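Local structure of D-alanyl-D-alanine carboxypeptidase (Enterococcus faecalis V583, 5ZHF) at residues K110-Y114 with E127-V132; S138-L142 with W192-Y196. The protein cleaves the C-terminal D-alanine from peptidoglycan pentapeptides as a zinc-dependent carboxypeptidase, an activity associated with vancomycin resistance. All blocks are in the same frame, centred on the assembly; numbering follows the deposited sequence.

Contact 1 of 2, residues K110-Y114 with E127-V132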
loop_
_atom_site.group_PDB
_atom_site.type_symbol
_atom_site.label_atom_id
_atom_site.label_comp_id
_atom_site.label_asym_id
_atom_site.label_seq_id
_atom_site.Cartn_x
_atom_site.Cartn_y
_atom_site.Cartn_z
ATOM N N LYS A 110 -3.325 12.860 -10.311
ATOM C CA LYS A 110 -3.167 13.580 -9.033
ATOM C C LYS A 110 -2.560 14.963 -9.249
ATOM O O LYS A 110 -3.008 15.926 -8.605
ATOM C CB LYS A 110 -2.331 12.779 -8.021
ATOM C CG LYS A 110 -2.271 13.336 -6.594
ATOM C CD LYS A 110 -3.620 13.490 -5.903
ATOM C CE LYS A 110 -4.358 12.179 -5.675
ATOM N NZ LYS A 110 -5.814 12.399 -5.404
ATOM N N VAL A 111 -1.564 15.063 -10.129
ATOM C CA VAL A 111 -0.963 16.367 -10.493
ATOM C C VAL A 111 -2.061 17.302 -11.057
ATOM O O VAL A 111 -2.191 18.459 -10.645
ATOM C CB VAL A 111 0.211 16.203 -11.486
ATOM C CG1 VAL A 111 0.672 17.558 -12.057
ATOM C CG2 VAL A 111 1.401 15.493 -10.825
ATOM N N ALA A 112 -2.901 16.767 -11.936
ATOM C CA ALA A 112 -3.994 17.553 -12.520
ATOM C C ALA A 112 -4.989 18.047 -11.464
ATOM O O ALA A 112 -5.489 19.173 -11.565
ATOM C CB ALA A 112 -4.721 16.749 -13.590
ATOM N N GLU A 113 -5.312 17.206 -10.483
ATOM C CA GLU A 113 -6.193 17.617 -9.382
ATOM C C GLU A 113 -5.620 18.799 -8.606
ATOM O O GLU A 113 -6.363 19.708 -8.234
ATOM C CB GLU A 113 -6.469 16.470 -8.417
ATOM C CG GLU A 113 -7.420 15.428 -8.962
ATOM C CD GLU A 113 -7.435 14.154 -8.123
ATOM O OE1 GLU A 113 -6.913 14.161 -6.983
ATOM O OE2 GLU A 113 -7.979 13.134 -8.617
ATOM N N TYR A 114 -4.317 18.773 -8.341
ATOM C CA TYR A 114 -3.664 19.929 -7.700
ATOM C C TYR A 114 -3.656 21.159 -8.588
ATOM O O TYR A 114 -3.972 22.255 -8.105
ATOM C CB TYR A 114 -2.250 19.597 -7.215
ATOM C CG TYR A 114 -2.280 18.921 -5.867
ATOM C CD1 TYR A 114 -2.610 19.648 -4.714
ATOM C CD2 TYR A 114 -2.022 17.551 -5.733
ATOM C CE1 TYR A 114 -2.667 19.042 -3.468
ATOM C CE2 TYR A 114 -2.066 16.934 -4.492
ATOM C CZ TYR A 114 -2.395 17.678 -3.359
ATOM O OH TYR A 114 -2.433 17.082 -2.113
ATOM N N GLU A 127 3.562 18.320 -4.712
ATOM C CA GLU A 127 2.478 18.005 -3.795
ATOM C C GLU A 127 1.885 16.615 -4.076
ATOM O O GLU A 127 1.558 15.888 -3.152
ATOM C CB GLU A 127 1.399 19.092 -3.860
ATOM C CG GLU A 127 0.506 19.149 -2.639
ATOM C CD GLU A 127 1.250 19.542 -1.384
ATOM O OE1 GLU A 127 1.756 20.684 -1.314
ATOM O OE2 GLU A 127 1.322 18.699 -0.472
ATOM N N ALA A 128 1.753 16.256 -5.352
ATOM C CA ALA A 128 1.214 14.949 -5.746
ATOM C C ALA A 128 2.056 13.781 -5.228
ATOM O O ALA A 128 1.508 12.725 -4.913
ATOM C CB ALA A 128 1.097 14.852 -7.255
ATOM N N GLU A 129 3.370 13.986 -5.148
ATOM C CA GLU A 129 4.308 12.939 -4.727
ATOM C C GLU A 129 4.120 12.502 -3.258
ATOM O O GLU A 129 4.481 11.382 -2.900
ATOM C CB GLU A 129 5.749 13.398 -4.988
ATOM C CG GLU A 129 6.789 12.294 -5.006
ATOM C CD GLU A 129 8.052 12.656 -5.780
ATOM O OE1 GLU A 129 8.119 13.754 -6.382
ATOM O OE2 GLU A 129 8.985 11.825 -5.803
ATOM N N THR A 130 3.531 13.361 -2.425
ATOM C CA THR A 130 3.182 12.991 -1.045
ATOM C C THR A 130 2.046 11.970 -0.990
ATOM O O THR A 130 1.780 11.432 0.085
ATOM C CB THR A 130 2.791 14.203 -0.159
ATOM O OG1 THR A 130 1.574 14.805 -0.642
ATOM C CG2 THR A 130 3.902 15.244 -0.126
ATOM N N TRP A 131 1.376 11.735 -2.132
ATOM C CA TRP A 131 0.300 10.750 -2.282
ATOM C C TRP A 131 0.584 9.607 -3.242
ATOM O O TRP A 131 0.226 8.463 -2.958
ATOM C CB TRP A 131 -0.979 11.447 -2.775
ATOM C CG TRP A 131 -1.503 12.494 -1.833
ATOM C CD1 TRP A 131 -1.369 13.842 -1.971
ATOM C CD2 TRP A 131 -2.246 12.286 -0.623
ATOM N NE1 TRP A 131 -1.979 14.489 -0.921
ATOM C CE2 TRP A 131 -2.516 13.559 -0.076
ATOM C CE3 TRP A 131 -2.688 11.145 0.068
ATOM C CZ2 TRP A 131 -3.243 13.729 1.116
ATOM C CZ3 TRP A 131 -3.392 11.309 1.256
ATOM C CH2 TRP A 131 -3.661 12.603 1.765
ATOM N N VAL A 132 1.186 9.908 -4.389
ATOM C CA VAL A 132 1.372 8.940 -5.468
ATOM C C VAL A 132 2.838 8.979 -5.857
ATOM O O VAL A 132 3.366 10.039 -6.189
ATOM C CB VAL A 132 0.518 9.282 -6.706
ATOM C CG1 VAL A 132 0.690 8.225 -7.803
ATOM C CG2 VAL A 132 -0.965 9.424 -6.340
#
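Tyr114 and Trp131 each carry CG opposite the carbonyl carbon (chi1 -83° and -61°), and from these positions the phenol and the indole reach across until their polar ends meet. Trp131 NE1 donates to Tyr114 OH over 2.9 Å, but the bond is bent, with 133° at the hydrogen, and the oxygen lies tilted out of the indole plane. The two side chains cross at about a right angle. Over one face of the phenol sits the aliphatic part of Glu127: its CG is 3.6 Å from the ring centroid, a CH-pi contact displaced toward the CE1-CZ rim. The Glu127 chain bends at chi2, and its carboxylate leads away from the face. Tyr119, edge-to-face with the phenol, adds a further aromatic neighbour.

Deeper in, Ala128 gives the helices their close approach. Its CB touches Val111 CG2 at 3.6 Å and Lys110 CG at 3.8 Å, so a methyl group fills the seam where the backbones come nearest. Val132 CG2 packs 4.0 Å from Lys110 CB. Beyond these carbons the lysine chain folds at chi2 and chi3, and NZ makes a 2.6 Å salt bridge to Glu113 OE1 on its own helix and also bonds to a tetraethylene glycol, probably from the crystallisation liquor.

Ala128 O accepts from the backbone N of both Trp131 and Val132, which ties the loop residues back to the helix. Helix 100-116 packs against helix 121-128 and the loop after it, a seam leading into the substrate site of this M15B peptidase, to which Trp131 and Val132 belong.

Contact 2 of 2, residues S138-L142 with W192-Y196. With ZN (zinc ion), chain C.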
loop_
_atom_site.group_PDB
_atom_site.type_symbol
_atom_site.label_atom_id
_atom_site.label_comp_id
_atom_site.label_asym_id
_atom_site.label_seq_id
_atom_site.Cartn_x
_atom_site.Cartn_y
_atom_site.Cartn_z
ATOM N N SER A 138 6.882 3.017 -6.603
ATOM C CA SER A 138 5.640 2.614 -5.938
ATOM C C SER A 138 5.720 1.165 -5.512
ATOM O O SER A 138 6.097 0.311 -6.306
ATOM C CB SER A 138 4.441 2.715 -6.880
ATOM O OG SER A 138 3.273 2.288 -6.184
ATOM N N GLU A 139 5.281 0.871 -4.291
ATOM C CA GLU A 139 5.100 -0.491 -3.875
ATOM C C GLU A 139 4.086 -1.217 -4.749
ATOM O O GLU A 139 4.097 -2.435 -4.796
ATOM C CB GLU A 139 4.608 -0.591 -2.438
ATOM C CG GLU A 139 5.605 -0.176 -1.394
ATOM C CD GLU A 139 5.129 -0.473 0.003
ATOM O OE1 GLU A 139 3.900 -0.419 0.275
ATOM O OE2 GLU A 139 5.985 -0.783 0.851
ATOM N N HIS A 140 3.180 -0.497 -5.400
ATOM C CA HIS A 140 2.231 -1.171 -6.272
ATOM C C HIS A 140 2.906 -1.888 -7.418
ATOM O O HIS A 140 2.382 -2.861 -7.926
ATOM C CB HIS A 140 1.142 -0.240 -6.769
ATOM C CG HIS A 140 0.154 0.128 -5.709
ATOM N ND1 HIS A 140 -0.944 -0.657 -5.427
ATOM C CD2 HIS A 140 0.104 1.177 -4.849
ATOM C CE1 HIS A 140 -1.633 -0.106 -4.440
ATOM N NE2 HIS A 140 -1.022 1.004 -4.069
ATOM N N GLN A 141 4.083 -1.436 -7.806
ATOM C CA GLN A 141 4.814 -2.105 -8.865
ATOM C C GLN A 141 5.543 -3.387 -8.401
ATOM O O GLN A 141 6.098 -4.116 -9.228
ATOM C CB GLN A 141 5.766 -1.119 -9.515
ATOM C CG GLN A 141 5.059 0.058 -10.155
ATOM C CD GLN A 141 6.023 1.074 -10.690
ATOM O OE1 GLN A 141 6.294 2.090 -10.031
ATOM N NE2 GLN A 141 6.605 0.786 -11.874
ATOM N N LEU A 142 5.535 -3.667 -7.102
ATOM C CA LEU A 142 6.038 -4.945 -6.592
ATOM C C LEU A 142 5.041 -6.067 -6.681
ATOM O O LEU A 142 5.430 -7.239 -6.707
ATOM C CB LEU A 142 6.439 -4.837 -5.125
ATOM C CG LEU A 142 7.606 -3.928 -4.771
ATOM C CD1 LEU A 142 7.631 -3.632 -3.273
ATOM C CD2 LEU A 142 8.889 -4.580 -5.249
ATOM N N TRP A 192 -5.894 3.250 3.361
ATOM C CA TRP A 192 -6.181 2.158 2.424
ATOM C C TRP A 192 -4.964 1.318 2.008
ATOM O O TRP A 192 -5.154 0.202 1.526
ATOM C CB TRP A 192 -6.818 2.723 1.140
ATOM C CG TRP A 192 -6.062 3.838 0.548
ATOM C CD1 TRP A 192 -5.014 3.762 -0.324
ATOM C CD2 TRP A 192 -6.262 5.244 0.795
ATOM N NE1 TRP A 192 -4.559 5.005 -0.622
ATOM C CE2 TRP A 192 -5.301 5.937 0.050
ATOM C CE3 TRP A 192 -7.155 5.971 1.581
ATOM C CZ2 TRP A 192 -5.221 7.338 0.044
ATOM C CZ3 TRP A 192 -7.065 7.363 1.585
ATOM C CH2 TRP A 192 -6.120 8.024 0.812
ATOM N N HIS A 193 -3.747 1.849 2.143
ATOM C CA HIS A 193 -2.574 1.225 1.480
ATOM C C HIS A 193 -1.856 0.256 2.447
ATOM O O HIS A 193 -1.230 0.686 3.419
ATOM C CB HIS A 193 -1.618 2.282 0.949
ATOM C CG HIS A 193 -0.430 1.723 0.236
ATOM N ND1 HIS A 193 -0.255 1.820 -1.128
ATOM C CD2 HIS A 193 0.646 1.052 0.710
ATOM C CE1 HIS A 193 0.892 1.251 -1.457
ATOM N NE2 HIS A 193 1.468 0.796 -0.356
ATOM N N TYR A 194 -1.982 -1.042 2.158
ATOM C CA TYR A 194 -1.424 -2.137 2.958
ATOM C C TYR A 194 -0.342 -2.903 2.179
ATOM O O TYR A 194 -0.499 -3.194 0.985
ATOM C CB TYR A 194 -2.549 -3.047 3.503
ATOM C CG TYR A 194 -3.133 -2.377 4.723
ATOM C CD1 TYR A 194 -3.999 -1.291 4.606
ATOM C CD2 TYR A 194 -2.719 -2.740 6.011
ATOM C CE1 TYR A 194 -4.480 -0.626 5.743
ATOM C CE2 TYR A 194 -3.176 -2.084 7.136
ATOM C CZ TYR A 194 -4.040 -1.008 7.008
ATOM O OH TYR A 194 -4.440 -0.375 8.163
ATOM N N ARG A 195 0.763 -3.191 2.879
ATOM C CA ARG A 195 1.977 -3.796 2.291
ATOM C C ARG A 195 2.227 -5.117 2.976
ATOM O O ARG A 195 2.221 -5.188 4.213
ATOM C CB ARG A 195 3.170 -2.856 2.502
ATOM C CG ARG A 195 4.563 -3.457 2.359
ATOM C CD ARG A 195 4.847 -4.033 0.982
ATOM N NE ARG A 195 6.047 -4.853 1.090
ATOM C CZ ARG A 195 7.293 -4.445 0.956
ATOM N NH1 ARG A 195 7.587 -3.199 0.593
ATOM N NH2 ARG A 195 8.276 -5.336 1.138
ATOM N N TYR A 196 2.438 -6.165 2.182
ATOM C CA TYR A 196 2.807 -7.453 2.729
ATOM C C TYR A 196 4.306 -7.471 3.060
ATOM O O TYR A 196 5.144 -7.261 2.174
ATOM C CB TYR A 196 2.532 -8.578 1.752
ATOM C CG TYR A 196 2.828 -9.932 2.364
ATOM C CD1 TYR A 196 1.946 -10.519 3.266
ATOM C CD2 TYR A 196 4.037 -10.594 2.088
ATOM C CE1 TYR A 196 2.216 -11.756 3.838
ATOM C CE2 TYR A 196 4.316 -11.832 2.657
ATOM C CZ TYR A 196 3.423 -12.406 3.524
ATOM O OH TYR A 196 3.682 -13.644 4.077
HETATM ZN ZN ZN C . -1.562 2.354 -2.546
HETATM O O HOH W 1 -1.886 4.547 -2.497
#
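The short 3-10 turn 139-141 faces strand 193-196 with the backbones well apart, 7.7 Å between Glu139 CA and Arg195 CA, so side chains do all the bridging. What they build is the zinc site of an M15 metallopeptidase, in which His140 from the turn and His193 from the strand bind the ion together with Asp147 of the adjacent strand 145-150.

The two imidazoles come from opposite directions and their planes stand 84° apart. His140 NE2 reaches the zinc at 2.1 Å and His193 ND1 at 2.0 Å. Behind His140, its ND1 is bonded to Gly96 O, which fixes the rotation of that ring. On His193 the second nitrogen does the equivalent work: NE2 donates to Glu139 OE1 over 2.8 Å, nearly straight at 164°, with the oxygen in the ring plane and met on its anti side. Ring and carboxylate are close to coplanar. Glu139 is thus a second-shell residue that orients a zinc ligand, and its negative charge would be expected to make the imidazole a stronger donor to the metal.

The other carboxylate oxygen is taken up by arginines. Arg195 NH1 comes to Glu139 OE2 at 2.9 Å from above the carboxylate plane, and Arg176 makes a second salt bridge to the same oxygen. The bend of Arg195 at chi2 (61°) lays its aliphatic part along the carboxylate and returns NH1 to OE2, while Leu142 CD1 covers one face of the guanidinium. Just before the 3-10 turn, OG of the substrate-binding Ser138 accepts from His140 N in an ST turn.

A water completes the zinc shell at 2.2 Å and accepts a long hydrogen bond, 3.3 Å, from Trp192 NE1.

The centre of contact 2 is about 3 Å from the centre of the chain and all its touching residues are buried, whereas contact 1 is a partly buried seam whose centre is about 16 Å from that of the chain. Their centres are about 17 Å apart. Contact 1 joins a helix to the end of the next one and its following loop, mostly through carbon; contact 2 joins a 3-10 turn to a strand of the four-stranded sheet, with metal bonds and buried charge in place of apolar contacts. No element is common to both, yet they meet where Trp131 CZ3 packs 4.3 Å from Trp192 CH2. Each supplies part of one active site: substrate-binding residues from 127-132, and zinc ligands plus Ser138 from contact 2.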